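PDB 6PTR: beta sliding clamp from Bartonella birtlesii LL-WM9, which probably tethers DNA polymerases and other proteins to DNA as a ring-shaped head-to-tail homodimer, giving replication its processivity. Local coordinates for residues Met9-Asp14 with Ile95-Asp100; Ile43-Gly48 with Val67-Ala72. All coordinates share one frame; numbering follows the deposited sequence.

Contact 1: residues Met9-Asp14 with Ile95-Asp100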
ATOM      1  N   MET C   9      37.435  -6.756   7.694  1.00 31.24           N
ATOM      2  CA  MET C   9      36.587  -7.856   7.263  1.00 30.09           C
ATOM      3  C   MET C   9      36.655  -8.101   5.762  1.00 29.60           C
ATOM      4  O   MET C   9      36.702  -7.166   4.958  1.00 27.26           O
ATOM      5  CB  MET C   9      35.147  -7.540   7.657  1.00 25.24           C
ATOM      6  CG  MET C   9      34.176  -8.689   7.542  1.00 27.86           C
ATOM      7  SD  MET C   9      32.528  -8.100   8.016  1.00 27.47           S
ATOM      8  CE  MET C   9      32.113  -7.173   6.526  1.00 23.99           C
ATOM      9  N   ARG C  10      36.613  -9.376   5.386  1.00 27.25           N
ATOM     10  CA  ARG C  10      36.359  -9.767   4.004  1.00 24.67           C
ATOM     11  C   ARG C  10      35.572 -11.068   4.025  1.00 27.51           C
ATOM     12  O   ARG C  10      36.075 -12.090   4.497  1.00 24.35           O
ATOM     13  CB  ARG C  10      37.661  -9.933   3.221  1.00 25.29           C
ATOM     14  CG  ARG C  10      37.392 -10.231   1.769  1.00 29.93           C
ATOM     15  CD  ARG C  10      38.617 -10.095   0.904  1.00 34.48           C
ATOM     16  NE  ARG C  10      38.340 -10.634  -0.422  1.00 49.06           N
ATOM     17  CZ  ARG C  10      37.855  -9.916  -1.432  1.00 46.84           C
ATOM     18  NH1 ARG C  10      37.615  -8.622  -1.267  1.00 42.58           N
ATOM     19  NH2 ARG C  10      37.615 -10.489  -2.604  1.00 40.04           N
ATOM     20  N   ILE C  11      34.337 -11.044   3.531  1.00 25.00           N
ATOM     21  CA  ILE C  11      33.497 -12.238   3.521  1.00 23.31           C
ATOM     22  C   ILE C  11      32.792 -12.342   2.180  1.00 25.17           C
ATOM     23  O   ILE C  11      32.462 -11.333   1.556  1.00 26.64           O
ATOM     24  CB  ILE C  11      32.461 -12.232   4.663  1.00 27.69           C
ATOM     25  CG1 ILE C  11      31.624 -10.956   4.610  1.00 25.12           C
ATOM     26  CG2 ILE C  11      33.180 -12.372   5.998  1.00 28.35           C
ATOM     27  CD1 ILE C  11      30.506 -10.881   5.705  1.00 28.49           C
ATOM     28  N   THR C  12      32.586 -13.576   1.732  1.00 26.04           N
ATOM     29  CA  THR C  12      31.776 -13.855   0.550  1.00 24.86           C
ATOM     30  C   THR C  12      30.553 -14.626   1.017  1.00 26.01           C
ATOM     31  O   THR C  12      30.698 -15.690   1.619  1.00 26.99           O
ATOM     32  CB  THR C  12      32.567 -14.673  -0.477  1.00 29.12           C
ATOM     33  OG1 THR C  12      33.710 -13.927  -0.909  1.00 29.44           O
ATOM     34  CG2 THR C  12      31.695 -15.018  -1.696  1.00 29.53           C
ATOM     35  N   VAL C  13      29.356 -14.095   0.758  1.00 24.98           N
ATOM     36  CA  VAL C  13      28.144 -14.714   1.277  1.00 27.07           C
ATOM     37  C   VAL C  13      27.179 -14.997   0.137  1.00 27.52           C
ATOM     38  O   VAL C  13      27.232 -14.375  -0.924  1.00 29.09           O
ATOM     39  CB  VAL C  13      27.472 -13.827   2.327  1.00 25.95           C
ATOM     40  CG1 VAL C  13      28.427 -13.625   3.490  1.00 25.09           C
ATOM     41  CG2 VAL C  13      27.079 -12.504   1.689  1.00 22.57           C
ATOM     42  N   ASP C  14      26.290 -15.963   0.370  1.00 26.57           N
ATOM     43  CA  ASP C  14      25.209 -16.217  -0.566  1.00 26.36           C
ATOM     44  C   ASP C  14      24.206 -15.080  -0.454  1.00 25.09           C
ATOM     45  O   ASP C  14      23.801 -14.706   0.649  1.00 26.59           O
ATOM     46  CB  ASP C  14      24.557 -17.567  -0.258  1.00 32.64           C
ATOM     47  CG  ASP C  14      23.366 -17.866  -1.152  1.00 41.57           C
ATOM     48  OD1 ASP C  14      23.568 -18.169  -2.348  1.00 38.46           O
ATOM     49  OD2 ASP C  14      22.223 -17.814  -0.648  1.00 36.46           O
ATOM     50  N   ILE C  95      27.935 -12.345  -2.913  1.00 25.84           N
ATOM     51  CA  ILE C  95      28.239 -10.965  -2.554  1.00 20.93           C
ATOM     52  C   ILE C  95      29.522 -10.973  -1.748  1.00 24.79           C
ATOM     53  O   ILE C  95      29.624 -11.716  -0.772  1.00 27.52           O
ATOM     54  CB  ILE C  95      27.122 -10.330  -1.712  1.00 22.91           C
ATOM     55  CG1 ILE C  95      25.778 -10.437  -2.417  1.00 27.59           C
ATOM     56  CG2 ILE C  95      27.445  -8.878  -1.440  1.00 26.54           C
ATOM     57  CD1 ILE C  95      24.639 -10.037  -1.499  1.00 30.53           C
ATOM     58  N   VAL C  96      30.473 -10.126  -2.126  1.00 23.33           N
ATOM     59  CA  VAL C  96      31.695  -9.941  -1.351  1.00 22.45           C
ATOM     60  C   VAL C  96      31.579  -8.643  -0.562  1.00 21.83           C
ATOM     61  O   VAL C  96      31.401  -7.567  -1.144  1.00 25.74           O
ATOM     62  CB  VAL C  96      32.936  -9.925  -2.251  1.00 21.49           C
ATOM     63  CG1 VAL C  96      34.190  -9.698  -1.400  1.00 27.86           C
ATOM     64  CG2 VAL C  96      33.057 -11.232  -3.040  1.00 25.62           C
ATOM     65  N   LEU C  97      31.664  -8.743   0.764  1.00 22.23           N
ATOM     66  CA  LEU C  97      31.609  -7.598   1.662  1.00 22.74           C
ATOM     67  C   LEU C  97      32.997  -7.412   2.259  1.00 26.94           C
ATOM     68  O   LEU C  97      33.558  -8.354   2.831  1.00 26.69           O
ATOM     69  CB  LEU C  97      30.558  -7.828   2.755  1.00 26.65           C
ATOM     70  CG  LEU C  97      29.187  -8.241   2.195  1.00 27.18           C
ATOM     71  CD1 LEU C  97      28.266  -8.801   3.280  1.00 38.07           C
ATOM     72  CD2 LEU C  97      28.535  -7.081   1.519  1.00 31.72           C
ATOM     73  N   SER C  98      33.582  -6.225   2.096  1.00 24.01           N
ATOM     74  CA  SER C  98      34.968  -6.085   2.537  1.00 24.64           C
ATOM     75  C   SER C  98      35.239  -4.665   3.013  1.00 30.77           C
ATOM     76  O   SER C  98      34.673  -3.701   2.504  1.00 28.74           O
ATOM     77  CB  SER C  98      35.964  -6.477   1.433  1.00 30.45           C
ATOM     78  OG  SER C  98      35.821  -5.651   0.301  1.00 31.43           O
ATOM     79  N   VAL C  99      36.127  -4.552   3.990  1.00 27.25           N
ATOM     80  CA  VAL C  99      36.524  -3.271   4.561  1.00 29.20           C
ATOM     81  C   VAL C  99      37.980  -3.027   4.191  1.00 31.50           C
ATOM     82  O   VAL C  99      38.808  -3.932   4.311  1.00 40.57           O
ATOM     83  CB  VAL C  99      36.343  -3.273   6.092  1.00 26.03           C
ATOM     84  CG1 VAL C  99      36.874  -1.980   6.705  1.00 36.13           C
ATOM     85  CG2 VAL C  99      34.878  -3.524   6.460  1.00 29.69           C
ATOM     86  N   ASP C 100      38.297  -1.808   3.757  1.00 48.47           N
ATOM     87  CA  ASP C 100      39.666  -1.454   3.391  1.00 57.31           C
ATOM     88  C   ASP C 100      40.262  -0.472   4.393  1.00 62.31           C
ATOM     89  O   ASP C 100      39.565   0.110   5.226  1.00 64.47           O
ATOM     90  CB  ASP C 100      39.723  -0.861   1.980  1.00 57.98           C
TER
HETATM   91  O   HOH W   1      39.320  -6.379   3.846  1.00 42.56           O

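Contact 2: residues Ile43-Gly48 with Val67-Ala72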
ATOM      1  N   ILE C  43      27.729  -5.965  11.469  1.00 19.23           N
ATOM      2  CA  ILE C  43      28.116  -7.205  10.800  1.00 20.05           C
ATOM      3  C   ILE C  43      29.389  -7.663  11.467  1.00 22.41           C
ATOM      4  O   ILE C  43      30.372  -6.917  11.476  1.00 23.30           O
ATOM      5  CB  ILE C  43      28.359  -7.002   9.295  1.00 18.45           C
ATOM      6  CG1 ILE C  43      27.148  -6.370   8.620  1.00 20.19           C
ATOM      7  CG2 ILE C  43      28.715  -8.361   8.627  1.00 22.48           C
ATOM      8  CD1 ILE C  43      27.369  -6.132   7.138  1.00 22.46           C
ATOM      9  N   ASP C  44      29.392  -8.875  12.032  1.00 17.01           N
ATOM     10  CA  ASP C  44      30.549  -9.355  12.789  1.00 19.00           C
ATOM     11  C   ASP C  44      30.898 -10.739  12.276  1.00 23.02           C
ATOM     12  O   ASP C  44      30.118 -11.679  12.455  1.00 27.75           O
ATOM     13  CB  ASP C  44      30.252  -9.385  14.295  1.00 25.76           C
ATOM     14  CG  ASP C  44      31.499  -9.228  15.146  1.00 38.67           C
ATOM     15  OD1 ASP C  44      32.585  -9.665  14.713  1.00 42.21           O
ATOM     16  OD2 ASP C  44      31.397  -8.680  16.263  1.00 43.95           O
ATOM     17  N   ALA C  45      32.074 -10.868  11.649  1.00 20.16           N
ATOM     18  CA  ALA C  45      32.503 -12.100  11.003  1.00 24.68           C
ATOM     19  C   ALA C  45      33.696 -12.680  11.752  1.00 25.15           C
ATOM     20  O   ALA C  45      34.761 -12.061  11.809  1.00 25.78           O
ATOM     21  CB  ALA C  45      32.867 -11.831   9.546  1.00 23.77           C
ATOM     22  N   GLU C  46      33.520 -13.860  12.334  1.00 22.82           N
ATOM     23  CA  GLU C  46      34.612 -14.494  13.065  1.00 24.78           C
ATOM     24  C   GLU C  46      34.290 -15.972  13.178  1.00 28.35           C
ATOM     25  O   GLU C  46      33.119 -16.345  13.268  1.00 27.48           O
ATOM     26  CB  GLU C  46      34.762 -13.863  14.459  1.00 30.45           C
ATOM     27  CG  GLU C  46      36.122 -13.937  15.064  1.00 53.20           C
ATOM     28  CD  GLU C  46      36.117 -13.343  16.452  1.00 65.69           C
ATOM     29  OE1 GLU C  46      37.127 -13.490  17.169  1.00 75.20           O
ATOM     30  OE2 GLU C  46      35.087 -12.738  16.822  1.00 65.69           O
ATOM     31  N   ASN C  47      35.337 -16.808  13.144  1.00 28.27           N
ATOM     32  CA  ASN C  47      35.227 -18.230  13.492  1.00 30.14           C
ATOM     33  C   ASN C  47      34.119 -18.937  12.704  1.00 29.70           C
ATOM     34  O   ASN C  47      33.285 -19.657  13.262  1.00 31.41           O
ATOM     35  CB  ASN C  47      35.000 -18.401  14.991  1.00 31.95           C
ATOM     36  CG  ASN C  47      36.119 -17.806  15.820  1.00 38.65           C
ATOM     37  OD1 ASN C  47      37.292 -17.881  15.453  1.00 38.42           O
ATOM     38  ND2 ASN C  47      35.756 -17.192  16.938  1.00 45.78           N
ATOM     39  N   GLY C  48      34.139 -18.751  11.391  1.00 29.16           N
ATOM     40  CA  GLY C  48      33.190 -19.419  10.511  1.00 29.24           C
ATOM     41  C   GLY C  48      31.752 -18.960  10.647  1.00 30.87           C
ATOM     42  O   GLY C  48      30.843 -19.668  10.207  1.00 28.45           O
ATOM     43  N   VAL C  67      29.505 -19.208   7.554  1.00 27.49           N
ATOM     44  CA  VAL C  67      30.199 -18.756   6.344  1.00 32.25           C
ATOM     45  C   VAL C  67      31.671 -19.065   6.506  1.00 27.28           C
ATOM     46  O   VAL C  67      32.238 -18.816   7.569  1.00 30.71           O
ATOM     47  CB  VAL C  67      30.092 -17.233   6.092  1.00 38.63           C
ATOM     48  CG1 VAL C  67      30.584 -16.902   4.686  1.00 46.65           C
ATOM     49  CG2 VAL C  67      28.717 -16.720   6.311  1.00 39.65           C
ATOM     50  N   ASN C  68      32.303 -19.557   5.450  1.00 28.64           N
ATOM     51  CA  ASN C  68      33.762 -19.536   5.420  1.00 29.82           C
ATOM     52  C   ASN C  68      34.221 -18.079   5.348  1.00 43.64           C
ATOM     53  O   ASN C  68      33.839 -17.350   4.426  1.00 44.89           O
ATOM     54  CB  ASN C  68      34.301 -20.322   4.235  1.00 37.94           C
ATOM     55  CG  ASN C  68      35.810 -20.214   4.122  1.00 39.50           C
ATOM     56  OD1 ASN C  68      36.340 -19.557   3.224  1.00 54.73           O
ATOM     57  ND2 ASN C  68      36.501 -20.821   5.053  1.00 39.02           N
ATOM     58  N   ILE C  69      35.026 -17.650   6.315  1.00 29.30           N
ATOM     59  CA  ILE C  69      35.440 -16.253   6.449  0.53 27.01           C
ATOM     60  C   ILE C  69      36.835 -16.100   5.867  1.00 28.11           C
ATOM     61  O   ILE C  69      37.772 -16.774   6.315  1.00 30.15           O
ATOM     62  CB  ILE C  69      35.429 -15.805   7.921  0.53 28.94           C
ATOM     63  CG1 ILE C  69      34.078 -16.110   8.578  0.53 28.31           C
ATOM     64  CG2 ILE C  69      35.765 -14.318   8.030  0.53 30.43           C
ATOM     65  CD1 ILE C  69      32.930 -15.327   8.004  0.53 23.39           C
ATOM     66  N   GLU C  70      36.984 -15.214   4.882  1.00 27.90           N
ATOM     67  CA  GLU C  70      38.307 -14.966   4.318  1.00 31.56           C
ATOM     68  C   GLU C  70      39.169 -14.141   5.269  1.00 28.86           C
ATOM     69  O   GLU C  70      40.314 -14.511   5.561  1.00 30.96           O
ATOM     70  CB  GLU C  70      38.181 -14.274   2.960  1.00 30.23           C
ATOM     71  CG  GLU C  70      39.519 -14.123   2.244  1.00 37.94           C
ATOM     72  CD  GLU C  70      39.369 -13.645   0.803  1.00 42.44           C
ATOM     73  OE1 GLU C  70      38.216 -13.527   0.311  1.00 36.68           O
ATOM     74  OE2 GLU C  70      40.411 -13.390   0.168  1.00 42.40           O
ATOM     75  N   LYS C  71      38.644 -13.022   5.765  1.00 27.47           N
ATOM     76  CA  LYS C  71      39.327 -12.247   6.796  1.00 29.86           C
ATOM     77  C   LYS C  71      38.312 -11.840   7.850  1.00 25.93           C
ATOM     78  O   LYS C  71      37.295 -11.224   7.522  1.00 26.74           O
ATOM     79  CB  LYS C  71      39.988 -10.988   6.239  1.00 32.55           C
ATOM     80  CG  LYS C  71      40.998 -11.194   5.151  1.00 42.35           C
ATOM     81  CD  LYS C  71      41.540  -9.833   4.696  1.00 56.35           C
ATOM     82  CE  LYS C  71      42.111  -9.031   5.878  1.00 67.67           C
ATOM     83  NZ  LYS C  71      42.535  -7.643   5.508  1.00 69.61           N
ATOM     84  N   ALA C  72      38.600 -12.176   9.112  1.00 27.87           N
ATOM     85  CA  ALA C  72      37.685 -11.831  10.187  1.00 25.27           C
ATOM     86  C   ALA C  72      37.646 -10.321  10.384  1.00 25.80           C
ATOM     87  O   ALA C  72      38.625  -9.609  10.122  1.00 29.26           O
ATOM     88  CB  ALA C  72      38.105 -12.504  11.491  1.00 27.88           C
TER

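Contact 1: residues Met9-Asp14 with Ile95-Asp100
Ile11 and Leu97 slant past each other on the sheet face they share with Val13 and Ile95: Ile11 CG1 rests 3.8 Å from Leu97 CB, and Ile11 CD1 continues outward to 3.9 Å from Leu97 CD1. A chi1 of 55° wedges Ile11 CG1 between the backbone N and the carbonyl carbon, aiming its longer branch at the other strand. Val13 CG2 does the same for Ile95, 4.0 Å from Ile95 CB, while flexible Met9 bends at its thioether to run alongside Leu97. Phe18 of helix 15-26 packs on Val13 and Leu97.

The opposite face is mixed. Arg10 is extended as far as NE, and a last torsion of 90° turns one guanidinium face onto Val96, off-centre, with Arg10 NH1 3.6 Å from Val96 CG1; its length also brings NE to a salt bridge with Glu70. Beta-branched Thr12 and Val96 suit an extended strand, and Val96 CG2 meets Thr12 OG1 at 3.5 Å.

Between the faces, Ile11 N donates to Leu97 O (2.9 Å) and Leu97 N to Ile11 O (2.8 Å), and Val13 and Ile95 pair likewise. Because the strands satisfy these backbone groups, the helix-facing side can be built of hydrocarbon and thioether, while charge stays on the other.

Contact 2: residues Ile43-Gly48 with Val67-Ala72
Gly48 and Val67 share the one backbone hydrogen bond between the segments, Val67 N to Gly48 O at 3.0 Å, after which residues 67-72 swing round a corner at Glu70 and return Ala72 to the side of Ala45 and Glu46. The donor comes in from above: Val67 N stands 55° out of the carbonyl plane of Gly48, at a C=O...N angle of 124°. Gly48 also turns its CA toward Val67 O, 3.2 Å away, in a C-H...O contact. Asn47 and Gly48 both have positive phi, consistent with a type I' turn in the hairpin between strands 40-46 and 49-55, and asparagine and glycine tolerate that backbone well.

Ile69 fills the bend between the two arms. It was modelled in two conformers; in the one described here, chi1 of -52° sets CG1 anti to the carbonyl carbon and alongside Gly48, with Ile69 CG1 3.9 Å from Gly48 CA. Its CD1 then lies 3.8 Å from Ala45 CB, and its CG2 borders the same methyl, though details of the branches remain provisional. Alanine suits position 45 because its small methyl is hemmed in by Ile69 and also by Met9 and Ile11. At the returning arm, Ala72 presents its methyl to the backbone, Ala72 CB being 3.4 Å from Ala45 O, and brushes the aliphatic part of Glu46, whose CG is 4.3 Å from Ala72 CB.

Glu70 and Lys71 form a classic beta bulge facing Arg10. Chemically the contact is therefore light: one tilted hydrogen bond and a few methyl contacts join the hairpin turn to the bulged corner, while the small methyls of Ala45 and Ala72 permit the close approach and the charged group of Glu46 remains at the exposed surface.

In the fold
From the N terminus, strand 10-14 leads into helix 15-26 and then strand 40-46, the first arm of contact 2. The chain folds through strands 49-55 and 59-69 and closes that short loop at 67-72. Strand 71-78 and helix 79-88 follow before strand 94-99 comes back to strand 10-14 and closes contact 1, within whose loop contact 2 is nested. Contact 1 adds strand 10-14 to the edge of the four-stranded sheet of the N-terminal domain, and contact 2 lies in the larger sheet that continues into the central domain. Their centres are 9 Å apart: Arg10, probably hydrogen-bonded through its backbone to Lys71, and Ile11, packed on Ile69, join the two sheets at the bulge.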